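Local coordinates for protein leucyl-trna synthetase (Plasmodium falciparum, PDB 5FOC) that forms the editing domain of cytosolic leucyl-tRNA synthetase, which probably removes wrongly attached amino acids from tRNA in an enzyme that charges tRNA(Leu) with leucine, at residues K12-N17 with D118-F123; N17-Y22 with W110-F115; L149-D154 with P180-C185; L226-N231 with L238-M243. The protein carries 2 engineered substitutions. All blocks are in the same frame, centred on the assembly; numbering follows the deposited sequence.

In the fold
From the N terminus, strand 7-15 runs straight into helix 18-35. Contact 1 pairs the end of that strand with strand 120-127, closing a loop of 100 residues. Contact 2 falls within this loop, joining the start of helix 18-35 to helix 112-118, which leads directly into strand 120-127. Contacts 3 and 4 then follow in series, each closing a shorter loop, and none of the four cross. Three are strand pairs of one mixed sheet: strand 120-127 neighbours strand 181-185 of contact 3, and strand 7-15 neighbours strand 227-229 of contact 4. Phe21 of contact 2 packs against all three, touching Val121, Leu149 and Leu226. Contacts 3 and 4 do not touch, their nearest atoms being about 8 Å apart.

Contact 1 (K12-N17 with D118-F123); sequences KIFVSN and DKKVIF
Phe14 and Ile122 form a non-hydrogen-bonded antiparallel pair with CA atoms 4.5 Å apart, and their side chains run alongside each other in the same direction. The ethyl branch of Ile122 lies obliquely against the phenyl ring, with CD1 3.6 Å from Phe14 CE1. Lys120 adds its CD at 3.7 Å from that same Phe14 CE1. Because chi1 of Ile122 is -64°, CG1 takes the ring side while methyl CG2 lodges 3.6 Å from Lys12 CA. On the sheet's other face the bump is Val15 CG2, which meets the edge of the Phe123 ring in its plane, 3.5 Å from CE1. Two backbone bonds lock Ile13 to Phe123, Ile13 N to Phe123 O at 2.9 Å and Phe123 N to Ile13 O at 2.8 Å. Val15 N adds a third at 3.1 Å to Val121 O, and a water accepts from Val121 N. This is a short, strongly twisted antiparallel ladder, consistent with the barrel-like core of class Ia editing domains.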
loop_
_atom_site.group_PDB
_atom_site.type_symbol
_atom_site.label_atom_id
_atom_site.label_comp_id
_atom_site.label_asym_id
_atom_site.label_seq_id
_atom_site.Cartn_x
_atom_site.Cartn_y
_atom_site.Cartn_z
ATOM N N LYS A 12 6.231 0.568 -4.356
ATOM C CA LYS A 12 6.933 0.065 -3.161
ATOM C C LYS A 12 6.788 1.054 -2.023
ATOM O O LYS A 12 7.239 2.162 -2.136
ATOM C CB LYS A 12 8.379 -0.202 -3.464
ATOM C CG LYS A 12 8.584 -1.418 -4.357
ATOM C CD LYS A 12 9.986 -1.532 -4.851
ATOM C CE LYS A 12 10.258 -2.711 -5.750
ATOM N NZ LYS A 12 11.643 -2.626 -6.231
ATOM N N ILE A 13 6.065 0.644 -1.009
ATOM C CA ILE A 13 5.814 1.481 0.152
ATOM C C ILE A 13 6.666 0.896 1.300
ATOM O O ILE A 13 6.318 -0.075 1.923
ATOM C CB ILE A 13 4.303 1.570 0.508
ATOM C CG1 ILE A 13 3.517 2.256 -0.610
ATOM C CG2 ILE A 13 4.078 2.341 1.793
ATOM C CD1 ILE A 13 2.016 2.258 -0.397
ATOM N N PHE A 14 7.786 1.571 1.573
ATOM C CA PHE A 14 8.757 1.043 2.512
ATOM C C PHE A 14 8.324 1.426 3.934
ATOM O O PHE A 14 7.727 2.481 4.156
ATOM C CB PHE A 14 10.119 1.715 2.254
ATOM C CG PHE A 14 10.715 1.385 0.901
ATOM C CD1 PHE A 14 11.451 0.229 0.710
ATOM C CD2 PHE A 14 10.521 2.230 -0.170
ATOM C CE1 PHE A 14 11.950 -0.083 -0.548
ATOM C CE2 PHE A 14 11.033 1.925 -1.432
ATOM C CZ PHE A 14 11.730 0.764 -1.623
ATOM N N VAL A 15 8.602 0.520 4.861
ATOM C CA VAL A 15 8.424 0.789 6.295
ATOM C C VAL A 15 9.648 1.527 6.877
ATOM O O VAL A 15 10.770 1.114 6.668
ATOM C CB VAL A 15 8.203 -0.538 7.044
ATOM C CG1 VAL A 15 8.272 -0.387 8.564
ATOM C CG2 VAL A 15 6.878 -1.189 6.603
ATOM N N SER A 16 9.355 2.648 7.539
ATOM C CA SER A 16 10.384 3.485 8.215
ATOM C C SER A 16 10.928 2.786 9.467
ATOM O O SER A 16 12.123 2.604 9.576
ATOM C CB SER A 16 9.816 4.884 8.576
ATOM O OG SER A 16 9.142 5.501 7.483
ATOM N N ASN A 17 10.051 2.366 10.363
ATOM C CA ASN A 17 10.502 1.719 11.622
ATOM C C ASN A 17 10.360 0.232 11.588
ATOM O O ASN A 17 9.412 -0.354 12.125
ATOM C CB ASN A 17 9.822 2.304 12.862
ATOM C CG ASN A 17 10.584 1.979 14.192
ATOM O OD1 ASN A 17 11.180 0.898 14.397
ATOM N ND2 ASN A 17 10.544 2.926 15.104
ATOM N N ASP A 118 18.763 -7.790 6.705
ATOM C CA ASP A 118 18.792 -8.763 5.628
ATOM C C ASP A 118 17.802 -8.355 4.507
ATOM O O ASP A 118 18.142 -8.477 3.321
ATOM C CB ASP A 118 18.401 -10.187 6.116
ATOM C CG ASP A 118 19.427 -10.838 7.072
ATOM O OD1 ASP A 118 20.563 -10.337 7.218
ATOM O OD2 ASP A 118 19.074 -11.902 7.680
ATOM N N LYS A 119 16.602 -7.910 4.883
ATOM C CA LYS A 119 15.494 -7.704 3.902
ATOM C C LYS A 119 14.937 -6.277 4.041
ATOM O O LYS A 119 15.034 -5.659 5.146
ATOM C CB LYS A 119 14.338 -8.695 4.167
ATOM C CG LYS A 119 14.684 -10.155 4.179
ATOM C CD LYS A 119 15.497 -10.605 2.981
ATOM C CE LYS A 119 15.833 -12.074 3.020
ATOM N NZ LYS A 119 16.560 -12.463 1.772
ATOM N N LYS A 120 14.345 -5.755 2.963
ATOM C CA LYS A 120 13.540 -4.538 2.999
ATOM C C LYS A 120 12.099 -4.956 3.250
ATOM O O LYS A 120 11.652 -5.989 2.742
ATOM C CB LYS A 120 13.652 -3.740 1.707
ATOM C CG LYS A 120 15.039 -3.264 1.348
ATOM C CD LYS A 120 14.947 -2.170 0.302
ATOM C CE LYS A 120 16.287 -1.724 -0.263
ATOM N NZ LYS A 120 16.032 -0.633 -1.254
ATOM N N VAL A 121 11.380 -4.186 4.046
ATOM C CA VAL A 121 9.971 -4.479 4.341
ATOM C C VAL A 121 9.120 -3.523 3.541
ATOM O O VAL A 121 9.200 -2.324 3.702
ATOM C CB VAL A 121 9.607 -4.375 5.826
ATOM C CG1 VAL A 121 8.126 -4.688 6.026
ATOM C CG2 VAL A 121 10.521 -5.243 6.713
ATOM N N ILE A 122 8.276 -4.077 2.624
ATOM C CA ILE A 122 7.631 -3.248 1.654
ATOM C C ILE A 122 6.140 -3.629 1.556
ATOM O O ILE A 122 5.848 -4.826 1.269
ATOM C CB ILE A 122 8.281 -3.386 0.250
ATOM C CG1 ILE A 122 9.731 -2.901 0.243
ATOM C CG2 ILE A 122 7.443 -2.685 -0.833
ATOM C CD1 ILE A 122 10.524 -3.310 -0.958
ATOM N N PHE A 123 5.254 -2.671 1.805
ATOM C CA PHE A 123 3.815 -2.788 1.471
ATOM C C PHE A 123 3.705 -2.519 -0.022
ATOM O O PHE A 123 4.243 -1.626 -0.575
ATOM C CB PHE A 123 2.960 -1.794 2.284
ATOM C CG PHE A 123 2.786 -2.157 3.730
ATOM C CD1 PHE A 123 3.811 -1.905 4.655
ATOM C CD2 PHE A 123 1.633 -2.735 4.195
ATOM C CE1 PHE A 123 3.611 -2.230 6.002
ATOM C CE2 PHE A 123 1.451 -3.081 5.508
ATOM C CZ PHE A 123 2.440 -2.805 6.434
HETATM O O HOH W 1 12.120 -1.366 4.747
#

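Contact 2 (N17-Y22 with W110-F115); sequences NVKDFY and WNEDFF
The Tyr22 ring lies over the start of helix 112-118, where Glu112 CA sits 3.6 Å from the ring centroid and 15° off the normal, a CH-pi contact. Glu112 N lies over the ring too, 3.2 Å from Tyr22 CZ. The ring reaches there because its CG is anti to the backbone N (chi1 177°), throwing the side chain across to the other helix. Phe115 instead has CG beside its own N and opposite the carbonyl carbon, and fits between two aromatics of helix 18-35. Its CD1 is 3.5 Å from Tyr22 CD1, the ring planes inclined by 33°, and its CD2 is 3.8 Å from Phe21 CD1. Val18 CG2 rests 3.5 Å from Phe115 O. Lys19 NZ and Glu112 OE2 stay 4.5 Å apart, too far for a salt bridge. An asparagine caps each helix start: Asn17 OD1 accepts from Asp20 N at 2.9 Å, and Asn111 OD1 from Asp113 N. Two N-capped first turns thus pack through an aromatic cluster, a helix-helix contact laid against the sheet.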
loop_
_atom_site.group_PDB
_atom_site.type_symbol
_atom_site.label_atom_id
_atom_site.label_comp_id
_atom_site.label_asym_id
_atom_site.label_seq_id
_atom_site.Cartn_x
_atom_site.Cartn_y
_atom_site.Cartn_z
ATOM N N ASN A 17 10.051 2.366 10.363
ATOM C CA ASN A 17 10.502 1.719 11.622
ATOM C C ASN A 17 10.360 0.232 11.588
ATOM O O ASN A 17 9.412 -0.354 12.125
ATOM C CB ASN A 17 9.822 2.304 12.862
ATOM C CG ASN A 17 10.584 1.979 14.192
ATOM O OD1 ASN A 17 11.180 0.898 14.397
ATOM N ND2 ASN A 17 10.544 2.926 15.104
ATOM N N VAL A 18 11.366 -0.368 11.000
ATOM C CA VAL A 18 11.444 -1.799 10.861
ATOM C C VAL A 18 11.569 -2.559 12.144
ATOM O O VAL A 18 11.059 -3.635 12.292
ATOM C CB VAL A 18 12.471 -2.250 9.777
ATOM C CG1 VAL A 18 11.981 -1.857 8.353
ATOM C CG2 VAL A 18 13.900 -1.805 10.065
ATOM N N LYS A 19 12.201 -1.965 13.190
ATOM C CA LYS A 19 12.166 -2.636 14.464
ATOM C C LYS A 19 10.784 -2.737 15.087
ATOM O O LYS A 19 10.462 -3.730 15.693
ATOM C CB LYS A 19 13.105 -1.873 15.465
ATOM C CG LYS A 19 14.552 -2.034 15.068
ATOM C CD LYS A 19 15.511 -1.202 15.970
ATOM C CE LYS A 19 16.949 -1.330 15.494
ATOM N NZ LYS A 19 17.884 -0.674 16.490
ATOM N N ASP A 20 9.943 -1.716 14.928
ATOM C CA ASP A 20 8.534 -1.835 15.369
ATOM C C ASP A 20 7.747 -2.880 14.509
ATOM O O ASP A 20 6.916 -3.628 15.032
ATOM C CB ASP A 20 7.802 -0.485 15.274
ATOM C CG ASP A 20 8.270 0.520 16.315
ATOM O OD1 ASP A 20 8.862 0.150 17.376
ATOM O OD2 ASP A 20 8.007 1.717 16.076
ATOM N N PHE A 21 8.089 -2.928 13.219
ATOM C CA PHE A 21 7.516 -3.965 12.373
ATOM C C PHE A 21 7.889 -5.373 12.888
ATOM O O PHE A 21 7.048 -6.268 12.947
ATOM C CB PHE A 21 7.955 -3.785 10.907
ATOM C CG PHE A 21 7.212 -4.722 9.907
ATOM C CD1 PHE A 21 7.666 -5.999 9.652
ATOM C CD2 PHE A 21 6.086 -4.269 9.286
ATOM C CE1 PHE A 21 6.940 -6.861 8.781
ATOM C CE2 PHE A 21 5.383 -5.114 8.385
ATOM C CZ PHE A 21 5.840 -6.378 8.133
ATOM N N TYR A 22 9.166 -5.588 13.229
ATOM C CA TYR A 22 9.592 -6.841 13.845
ATOM C C TYR A 22 8.793 -7.188 15.135
ATOM O O TYR A 22 8.479 -8.346 15.375
ATOM C CB TYR A 22 11.093 -6.732 14.189
ATOM C CG TYR A 22 11.691 -7.903 14.902
ATOM C CD1 TYR A 22 11.531 -9.211 14.453
ATOM C CD2 TYR A 22 12.516 -7.699 16.048
ATOM C CE1 TYR A 22 12.107 -10.270 15.123
ATOM C CE2 TYR A 22 13.089 -8.750 16.688
ATOM C CZ TYR A 22 12.904 -10.029 16.259
ATOM O OH TYR A 22 13.484 -11.094 16.896
ATOM N N TRP A 110 13.039 -15.402 12.191
ATOM C CA TRP A 110 12.491 -14.885 13.466
ATOM C C TRP A 110 13.599 -14.208 14.256
ATOM O O TRP A 110 14.068 -14.723 15.254
ATOM C CB TRP A 110 11.816 -15.987 14.270
ATOM C CG TRP A 110 10.610 -16.623 13.532
ATOM C CD1 TRP A 110 10.137 -16.339 12.268
ATOM C CD2 TRP A 110 9.751 -17.629 14.053
ATOM N NE1 TRP A 110 9.042 -17.140 11.962
ATOM C CE2 TRP A 110 8.791 -17.949 13.032
ATOM C CE3 TRP A 110 9.708 -18.335 15.260
ATOM C CZ2 TRP A 110 7.787 -18.875 13.237
ATOM C CZ3 TRP A 110 8.735 -19.289 15.431
ATOM C CH2 TRP A 110 7.776 -19.541 14.422
ATOM N N ASN A 111 14.071 -13.112 13.721
ATOM C CA ASN A 111 15.352 -12.506 14.150
ATOM C C ASN A 111 15.292 -11.073 13.772
ATOM O O ASN A 111 14.963 -10.724 12.661
ATOM C CB ASN A 111 16.499 -13.232 13.412
ATOM C CG ASN A 111 17.863 -12.947 13.976
ATOM O OD1 ASN A 111 18.253 -11.805 14.149
ATOM N ND2 ASN A 111 18.625 -13.990 14.167
ATOM N N GLU A 112 15.687 -10.163 14.657
ATOM C CA GLU A 112 15.677 -8.755 14.290
ATOM C C GLU A 112 16.480 -8.450 13.021
ATOM O O GLU A 112 16.089 -7.566 12.240
ATOM C CB GLU A 112 16.309 -7.918 15.447
ATOM C CG GLU A 112 16.041 -6.433 15.319
ATOM C CD GLU A 112 17.020 -5.611 16.166
ATOM O OE1 GLU A 112 18.229 -5.680 15.860
ATOM O OE2 GLU A 112 16.584 -4.935 17.120
ATOM N N ASP A 113 17.605 -9.153 12.826
ATOM C CA ASP A 113 18.513 -8.938 11.675
ATOM C C ASP A 113 17.747 -9.149 10.350
ATOM O O ASP A 113 18.025 -8.493 9.368
ATOM C CB ASP A 113 19.693 -9.914 11.676
ATOM C CG ASP A 113 20.813 -9.555 12.659
ATOM O OD1 ASP A 113 20.869 -8.412 13.149
ATOM O OD2 ASP A 113 21.646 -10.454 12.881
ATOM N N PHE A 114 16.800 -10.060 10.367
ATOM C CA PHE A 114 16.051 -10.312 9.136
ATOM C C PHE A 114 15.314 -9.078 8.634
ATOM O O PHE A 114 15.270 -8.825 7.422
ATOM C CB PHE A 114 15.077 -11.440 9.343
ATOM C CG PHE A 114 14.601 -12.080 8.075
ATOM C CD1 PHE A 114 15.464 -12.845 7.310
ATOM C CD2 PHE A 114 13.300 -11.954 7.685
ATOM C CE1 PHE A 114 15.041 -13.523 6.178
ATOM C CE2 PHE A 114 12.864 -12.585 6.518
ATOM C CZ PHE A 114 13.739 -13.363 5.769
ATOM N N PHE A 115 14.716 -8.313 9.546
ATOM C CA PHE A 115 13.934 -7.129 9.236
ATOM C C PHE A 115 14.749 -5.843 9.171
ATOM O O PHE A 115 14.310 -4.891 8.507
ATOM C CB PHE A 115 12.819 -6.980 10.246
ATOM C CG PHE A 115 11.953 -8.183 10.315
ATOM C CD1 PHE A 115 12.308 -9.298 11.072
ATOM C CD2 PHE A 115 10.785 -8.237 9.566
ATOM C CE1 PHE A 115 11.506 -10.446 11.081
ATOM C CE2 PHE A 115 9.978 -9.372 9.579
ATOM C CZ PHE A 115 10.326 -10.477 10.307
#

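Contact 3 (L149-D154 with P180-C185); sequences LTLGFD and PNIYVC
Thr150 and Tyr183 form a hydrogen-bonded antiparallel pair, Thr150 N to Tyr183 O at 3.0 Å and Tyr183 N to Thr150 O at 2.7 Å. Gly152 and Asn181 form the next such pair, with Gly152 N to Asn181 O at 2.9 Å and a longer return of 3.3 Å from Asn181 N to Gly152 O. The Tyr183 ring reaches across to the partner strand and passes obliquely by Gly152 CA, 3.7 Å from its CE2, and its OH donates to Phe153 O at 2.6 Å, arriving 40° out of the carbonyl plane. The Asn181 amide uses both N-H groups of ND2 nearly in its own plane: one gives a straight bond (171°) of 2.9 Å to the anti lone pair of Asp154 OD1, the other goes 3.0 Å to Tyr183 OH. This chain of bonds fixes the rotation of amide and phenol together. Lys12 forms a salt bridge with Asp154 OD1. On the opposite face Leu149 and Leu151 meet Val184 and Ile182. Strand 181-185 lies between strands 146-152 and 120-127; Phe21 and Phe25 of helix 18-35 cover Leu149, while helix 190-195 touches Thr150 from the other face.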
loop_
_atom_site.group_PDB
_atom_site.type_symbol
_atom_site.label_atom_id
_atom_site.label_comp_id
_atom_site.label_asym_id
_atom_site.label_seq_id
_atom_site.Cartn_x
_atom_site.Cartn_y
_atom_site.Cartn_z
ATOM N N LEU A 149 2.522 -11.809 4.496
ATOM C CA LEU A 149 3.926 -11.423 4.342
ATOM C C LEU A 149 4.595 -12.564 3.580
ATOM O O LEU A 149 4.507 -13.709 4.005
ATOM C CB LEU A 149 4.641 -11.253 5.730
ATOM C CG LEU A 149 4.295 -9.946 6.418
ATOM C CD1 LEU A 149 2.848 -9.766 6.792
ATOM C CD2 LEU A 149 5.150 -9.927 7.677
ATOM N N THR A 150 5.295 -12.207 2.495
ATOM C CA THR A 150 5.977 -13.147 1.622
ATOM C C THR A 150 7.200 -12.483 0.956
ATOM O O THR A 150 7.210 -11.255 0.693
ATOM C CB THR A 150 5.022 -13.690 0.529
ATOM O OG1 THR A 150 5.617 -14.860 -0.001
ATOM C CG2 THR A 150 4.804 -12.690 -0.539
ATOM N N LEU A 151 8.223 -13.283 0.705
ATOM C CA LEU A 151 9.477 -12.802 0.159
ATOM C C LEU A 151 9.401 -12.687 -1.359
ATOM O O LEU A 151 8.755 -13.556 -1.994
ATOM C CB LEU A 151 10.626 -13.731 0.575
ATOM C CG LEU A 151 11.146 -13.682 2.049
ATOM C CD1 LEU A 151 11.964 -14.911 2.361
ATOM C CD2 LEU A 151 11.949 -12.408 2.163
ATOM N N GLY A 152 9.957 -11.649 -1.946
ATOM C CA GLY A 152 9.912 -11.508 -3.403
ATOM C C GLY A 152 11.080 -10.732 -3.932
ATOM O O GLY A 152 11.981 -10.278 -3.162
ATOM N N PHE A 153 11.038 -10.535 -5.231
ATOM C CA PHE A 153 12.127 -9.950 -5.965
ATOM C C PHE A 153 11.982 -8.441 -6.067
ATOM O O PHE A 153 10.863 -7.897 -6.108
ATOM C CB PHE A 153 12.152 -10.523 -7.382
ATOM C CG PHE A 153 12.242 -12.040 -7.433
ATOM C CD1 PHE A 153 13.445 -12.667 -7.133
ATOM C CD2 PHE A 153 11.145 -12.825 -7.766
ATOM C CE1 PHE A 153 13.577 -14.030 -7.135
ATOM C CE2 PHE A 153 11.270 -14.220 -7.813
ATOM C CZ PHE A 153 12.483 -14.825 -7.489
ATOM N N ASP A 154 13.139 -7.781 -6.156
ATOM C CA ASP A 154 13.192 -6.330 -6.285
ATOM C C ASP A 154 12.884 -5.881 -7.693
ATOM O O ASP A 154 12.384 -4.771 -7.879
ATOM C CB ASP A 154 14.562 -5.780 -5.843
ATOM C CG ASP A 154 14.522 -4.285 -5.545
ATOM O OD1 ASP A 154 13.737 -3.861 -4.653
ATOM O OD2 ASP A 154 15.269 -3.538 -6.217
ATOM N N PRO A 180 15.088 -10.286 -1.912
ATOM C CA PRO A 180 15.570 -9.307 -0.873
ATOM C C PRO A 180 14.481 -8.570 -0.137
ATOM O O PRO A 180 14.779 -7.831 0.811
ATOM C CB PRO A 180 16.356 -8.304 -1.711
ATOM C CG PRO A 180 15.643 -8.320 -3.027
ATOM C CD PRO A 180 15.350 -9.771 -3.270
ATOM N N ASN A 181 13.223 -8.694 -0.552
ATOM C CA ASN A 181 12.125 -7.885 -0.008
ATOM C C ASN A 181 11.079 -8.742 0.655
ATOM O O ASN A 181 10.714 -9.819 0.106
ATOM C CB ASN A 181 11.454 -7.063 -1.142
ATOM C CG ASN A 181 12.423 -6.132 -1.833
ATOM O OD1 ASN A 181 13.460 -5.777 -1.253
ATOM N ND2 ASN A 181 12.131 -5.736 -3.060
ATOM N N ILE A 182 10.616 -8.316 1.831
ATOM C CA ILE A 182 9.442 -8.850 2.459
ATOM C C ILE A 182 8.296 -8.004 1.961
ATOM O O ILE A 182 8.184 -6.866 2.316
ATOM C CB ILE A 182 9.501 -8.811 3.991
ATOM C CG1 ILE A 182 10.614 -9.716 4.475
ATOM C CG2 ILE A 182 8.184 -9.238 4.586
ATOM C CD1 ILE A 182 11.090 -9.399 5.869
ATOM N N TYR A 183 7.394 -8.593 1.134
ATOM C CA TYR A 183 6.189 -7.907 0.731
ATOM C C TYR A 183 4.974 -8.184 1.579
ATOM O O TYR A 183 4.798 -9.290 2.047
ATOM C CB TYR A 183 5.869 -8.270 -0.730
ATOM C CG TYR A 183 6.854 -7.753 -1.757
ATOM C CD1 TYR A 183 7.244 -6.397 -1.779
ATOM C CD2 TYR A 183 7.465 -8.610 -2.695
ATOM C CE1 TYR A 183 8.136 -5.911 -2.730
ATOM C CE2 TYR A 183 8.373 -8.126 -3.641
ATOM C CZ TYR A 183 8.706 -6.775 -3.669
ATOM O OH TYR A 183 9.596 -6.203 -4.539
ATOM N N VAL A 184 4.176 -7.142 1.813
ATOM C CA VAL A 184 2.920 -7.254 2.502
ATOM C C VAL A 184 1.819 -7.001 1.451
ATOM O O VAL A 184 1.829 -5.967 0.750
ATOM C CB VAL A 184 2.731 -6.212 3.623
ATOM C CG1 VAL A 184 1.489 -6.509 4.414
ATOM C CG2 VAL A 184 3.954 -6.223 4.568
ATOM N N CYS A 185 0.865 -7.919 1.407
ATOM C CA CYS A 185 -0.191 -7.871 0.342
ATOM C C CYS A 185 -1.335 -8.794 0.706
ATOM O O CYS A 185 -1.222 -9.666 1.548
ATOM C CB CYS A 185 0.423 -8.266 -0.977
ATOM S SG CYS A 185 1.162 -9.915 -1.006
HETATM O O HOH W 2 15.574 -4.643 -2.547
#

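Contact 4 (L226-N231 with L238-M243); sequences LETYTN and LYILPM
Leu238 O is gripped twice by Thr228. The hydroxyl OG1 donates to Leu238 O at 2.6 Å, in the carbonyl plane and on a lone pair, while Thr228 N comes to the same Leu238 O at 2.9 Å from 54° above that plane. A chi1 of 67° makes this possible, setting OG1 between the threonine's N and carbonyl carbon, close enough to the N for both to reach one oxygen. The hydroxyl has a further hydrogen-bonding partner in the Thr139 hydroxyl, so this buried group is well satisfied. The return bond, Leu238 N to Thr228 O at 2.8 Å, completes the hydrogen-bonded pair; two residues further on, past the non-hydrogen-bonded Glu227-Tyr239 pair, Ile240 N reaches Leu226 O at 2.8 Å. The same torsion turns Thr228 CG2 toward Ile240, whose CD1 lies 3.8 Å from it and 3.9 Å from Leu226 CB, a small apolar patch on the Thr228 face. Leu238 CD1 lies against the opposite backbone, 3.8 Å from Tyr229 CA. Glu227 and Tyr239 share the other face: the extended glutamate brings CG 3.9 Å from Tyr239 CE1, its carboxylate only 18° from parallel to the ring. The hairpin is held between two strands: strand 7-15 pairs with strand 227-229, and strand 138-141 runs parallel to 238-242, whose Leu241 packs on helix 263-274.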
loop_
_atom_site.group_PDB
_atom_site.type_symbol
_atom_site.label_atom_id
_atom_site.label_comp_id
_atom_site.label_asym_id
_atom_site.label_seq_id
_atom_site.Cartn_x
_atom_site.Cartn_y
_atom_site.Cartn_z
ATOM N N LEU A 226 1.895 2.666 11.732
ATOM C CA LEU A 226 3.230 2.505 11.206
ATOM C C LEU A 226 3.557 3.602 10.222
ATOM O O LEU A 226 2.717 4.017 9.404
ATOM C CB LEU A 226 3.439 1.184 10.471
ATOM C CG LEU A 226 3.706 -0.108 11.195
ATOM C CD1 LEU A 226 3.967 -1.223 10.182
ATOM C CD2 LEU A 226 4.939 0.049 12.053
ATOM N N GLU A 227 4.801 4.033 10.250
ATOM C CA GLU A 227 5.268 5.067 9.340
ATOM C C GLU A 227 5.828 4.376 8.098
ATOM O O GLU A 227 6.617 3.437 8.183
ATOM C CB GLU A 227 6.341 5.949 10.090
ATOM C CG GLU A 227 6.757 7.139 9.236
ATOM C CD GLU A 227 7.896 7.959 9.847
ATOM O OE1 GLU A 227 8.655 7.364 10.609
ATOM O OE2 GLU A 227 8.028 9.140 9.511
ATOM N N THR A 228 5.345 4.832 6.923
ATOM C CA THR A 228 5.856 4.347 5.623
ATOM C C THR A 228 6.341 5.505 4.731
ATOM O O THR A 228 6.055 6.687 4.996
ATOM C CB THR A 228 4.791 3.485 4.875
ATOM O OG1 THR A 228 3.726 4.334 4.503
ATOM C CG2 THR A 228 4.304 2.328 5.766
ATOM N N TYR A 229 7.030 5.154 3.639
ATOM C CA TYR A 229 7.406 6.147 2.656
ATOM C C TYR A 229 7.590 5.443 1.303
ATOM O O TYR A 229 7.760 4.231 1.257
ATOM C CB TYR A 229 8.666 6.959 3.107
ATOM C CG TYR A 229 9.895 6.123 3.128
ATOM C CD1 TYR A 229 10.146 5.257 4.182
ATOM C CD2 TYR A 229 10.781 6.129 2.048
ATOM C CE1 TYR A 229 11.274 4.445 4.194
ATOM C CE2 TYR A 229 11.883 5.283 2.025
ATOM C CZ TYR A 229 12.145 4.461 3.115
ATOM O OH TYR A 229 13.273 3.645 3.088
ATOM N N THR A 230 7.609 6.253 0.256
ATOM C CA THR A 230 8.004 5.764 -1.083
ATOM C C THR A 230 9.166 6.603 -1.593
ATOM O O THR A 230 9.495 7.662 -0.963
ATOM C CB THR A 230 6.851 5.906 -2.117
ATOM O OG1 THR A 230 6.728 7.267 -2.519
ATOM C CG2 THR A 230 5.533 5.337 -1.584
ATOM N N ASN A 231 9.805 6.226 -2.688
ATOM C CA ASN A 231 10.860 7.059 -3.270
ATOM C C ASN A 231 10.331 8.145 -4.213
ATOM O O ASN A 231 11.113 8.847 -4.865
ATOM C CB ASN A 231 11.913 6.187 -3.964
ATOM C CG ASN A 231 12.722 5.376 -2.973
ATOM O OD1 ASN A 231 13.081 5.864 -1.882
ATOM N ND2 ASN A 231 13.050 4.162 -3.336
ATOM N N LEU A 238 4.423 8.736 5.933
ATOM C CA LEU A 238 3.131 8.315 5.446
ATOM C C LEU A 238 2.555 7.250 6.352
ATOM O O LEU A 238 2.810 6.034 6.189
ATOM C CB LEU A 238 3.315 7.766 4.029
ATOM C CG LEU A 238 4.162 8.578 3.082
ATOM C CD1 LEU A 238 4.200 7.910 1.671
ATOM C CD2 LEU A 238 3.636 9.970 2.953
ATOM N N TYR A 239 1.801 7.683 7.338
ATOM C CA TYR A 239 1.315 6.762 8.335
ATOM C C TYR A 239 0.291 5.857 7.675
ATOM O O TYR A 239 -0.471 6.325 6.789
ATOM C CB TYR A 239 0.734 7.505 9.529
ATOM C CG TYR A 239 1.789 8.402 10.162
ATOM C CD1 TYR A 239 2.909 7.867 10.753
ATOM C CD2 TYR A 239 1.679 9.770 10.061
ATOM C CE1 TYR A 239 3.880 8.727 11.290
ATOM C CE2 TYR A 239 2.637 10.625 10.633
ATOM C CZ TYR A 239 3.737 10.065 11.187
ATOM O OH TYR A 239 4.685 10.932 11.748
ATOM N N ILE A 240 0.227 4.643 8.195
ATOM C CA ILE A 240 -0.837 3.698 7.768
ATOM C C ILE A 240 -2.136 4.075 8.469
ATOM O O ILE A 240 -2.204 4.100 9.711
ATOM C CB ILE A 240 -0.482 2.244 7.996
ATOM C CG1 ILE A 240 0.714 1.892 7.153
ATOM C CG2 ILE A 240 -1.659 1.333 7.608
ATOM C CD1 ILE A 240 1.275 0.502 7.279
ATOM N N LEU A 241 -3.217 4.275 7.691
ATOM C CA LEU A 241 -4.517 4.589 8.201
ATOM C C LEU A 241 -5.567 3.563 7.752
ATOM O O LEU A 241 -5.362 2.964 6.716
ATOM C CB LEU A 241 -4.964 5.958 7.723
ATOM C CG LEU A 241 -4.183 7.221 8.089
ATOM C CD1 LEU A 241 -4.885 8.426 7.506
ATOM C CD2 LEU A 241 -4.115 7.342 9.592
ATOM N N PRO A 242 -6.621 3.381 8.528
ATOM C CA PRO A 242 -7.645 2.386 8.174
ATOM C C PRO A 242 -8.686 2.899 7.181
ATOM O O PRO A 242 -9.231 3.965 7.343
ATOM C CB PRO A 242 -8.282 2.069 9.507
ATOM C CG PRO A 242 -8.219 3.370 10.241
ATOM C CD PRO A 242 -6.880 3.961 9.868
ATOM N N MET A 243 -8.961 2.066 6.155
ATOM C CA MET A 243 -10.009 2.360 5.172
ATOM C C MET A 243 -10.776 1.060 4.985
ATOM O O MET A 243 -10.271 0.123 4.372
ATOM C CB MET A 243 -9.394 2.872 3.894
ATOM C CG MET A 243 -10.399 3.133 2.751
ATOM S SD MET A 243 -9.613 3.634 1.194
ATOM C CE MET A 243 -9.976 5.372 1.092
#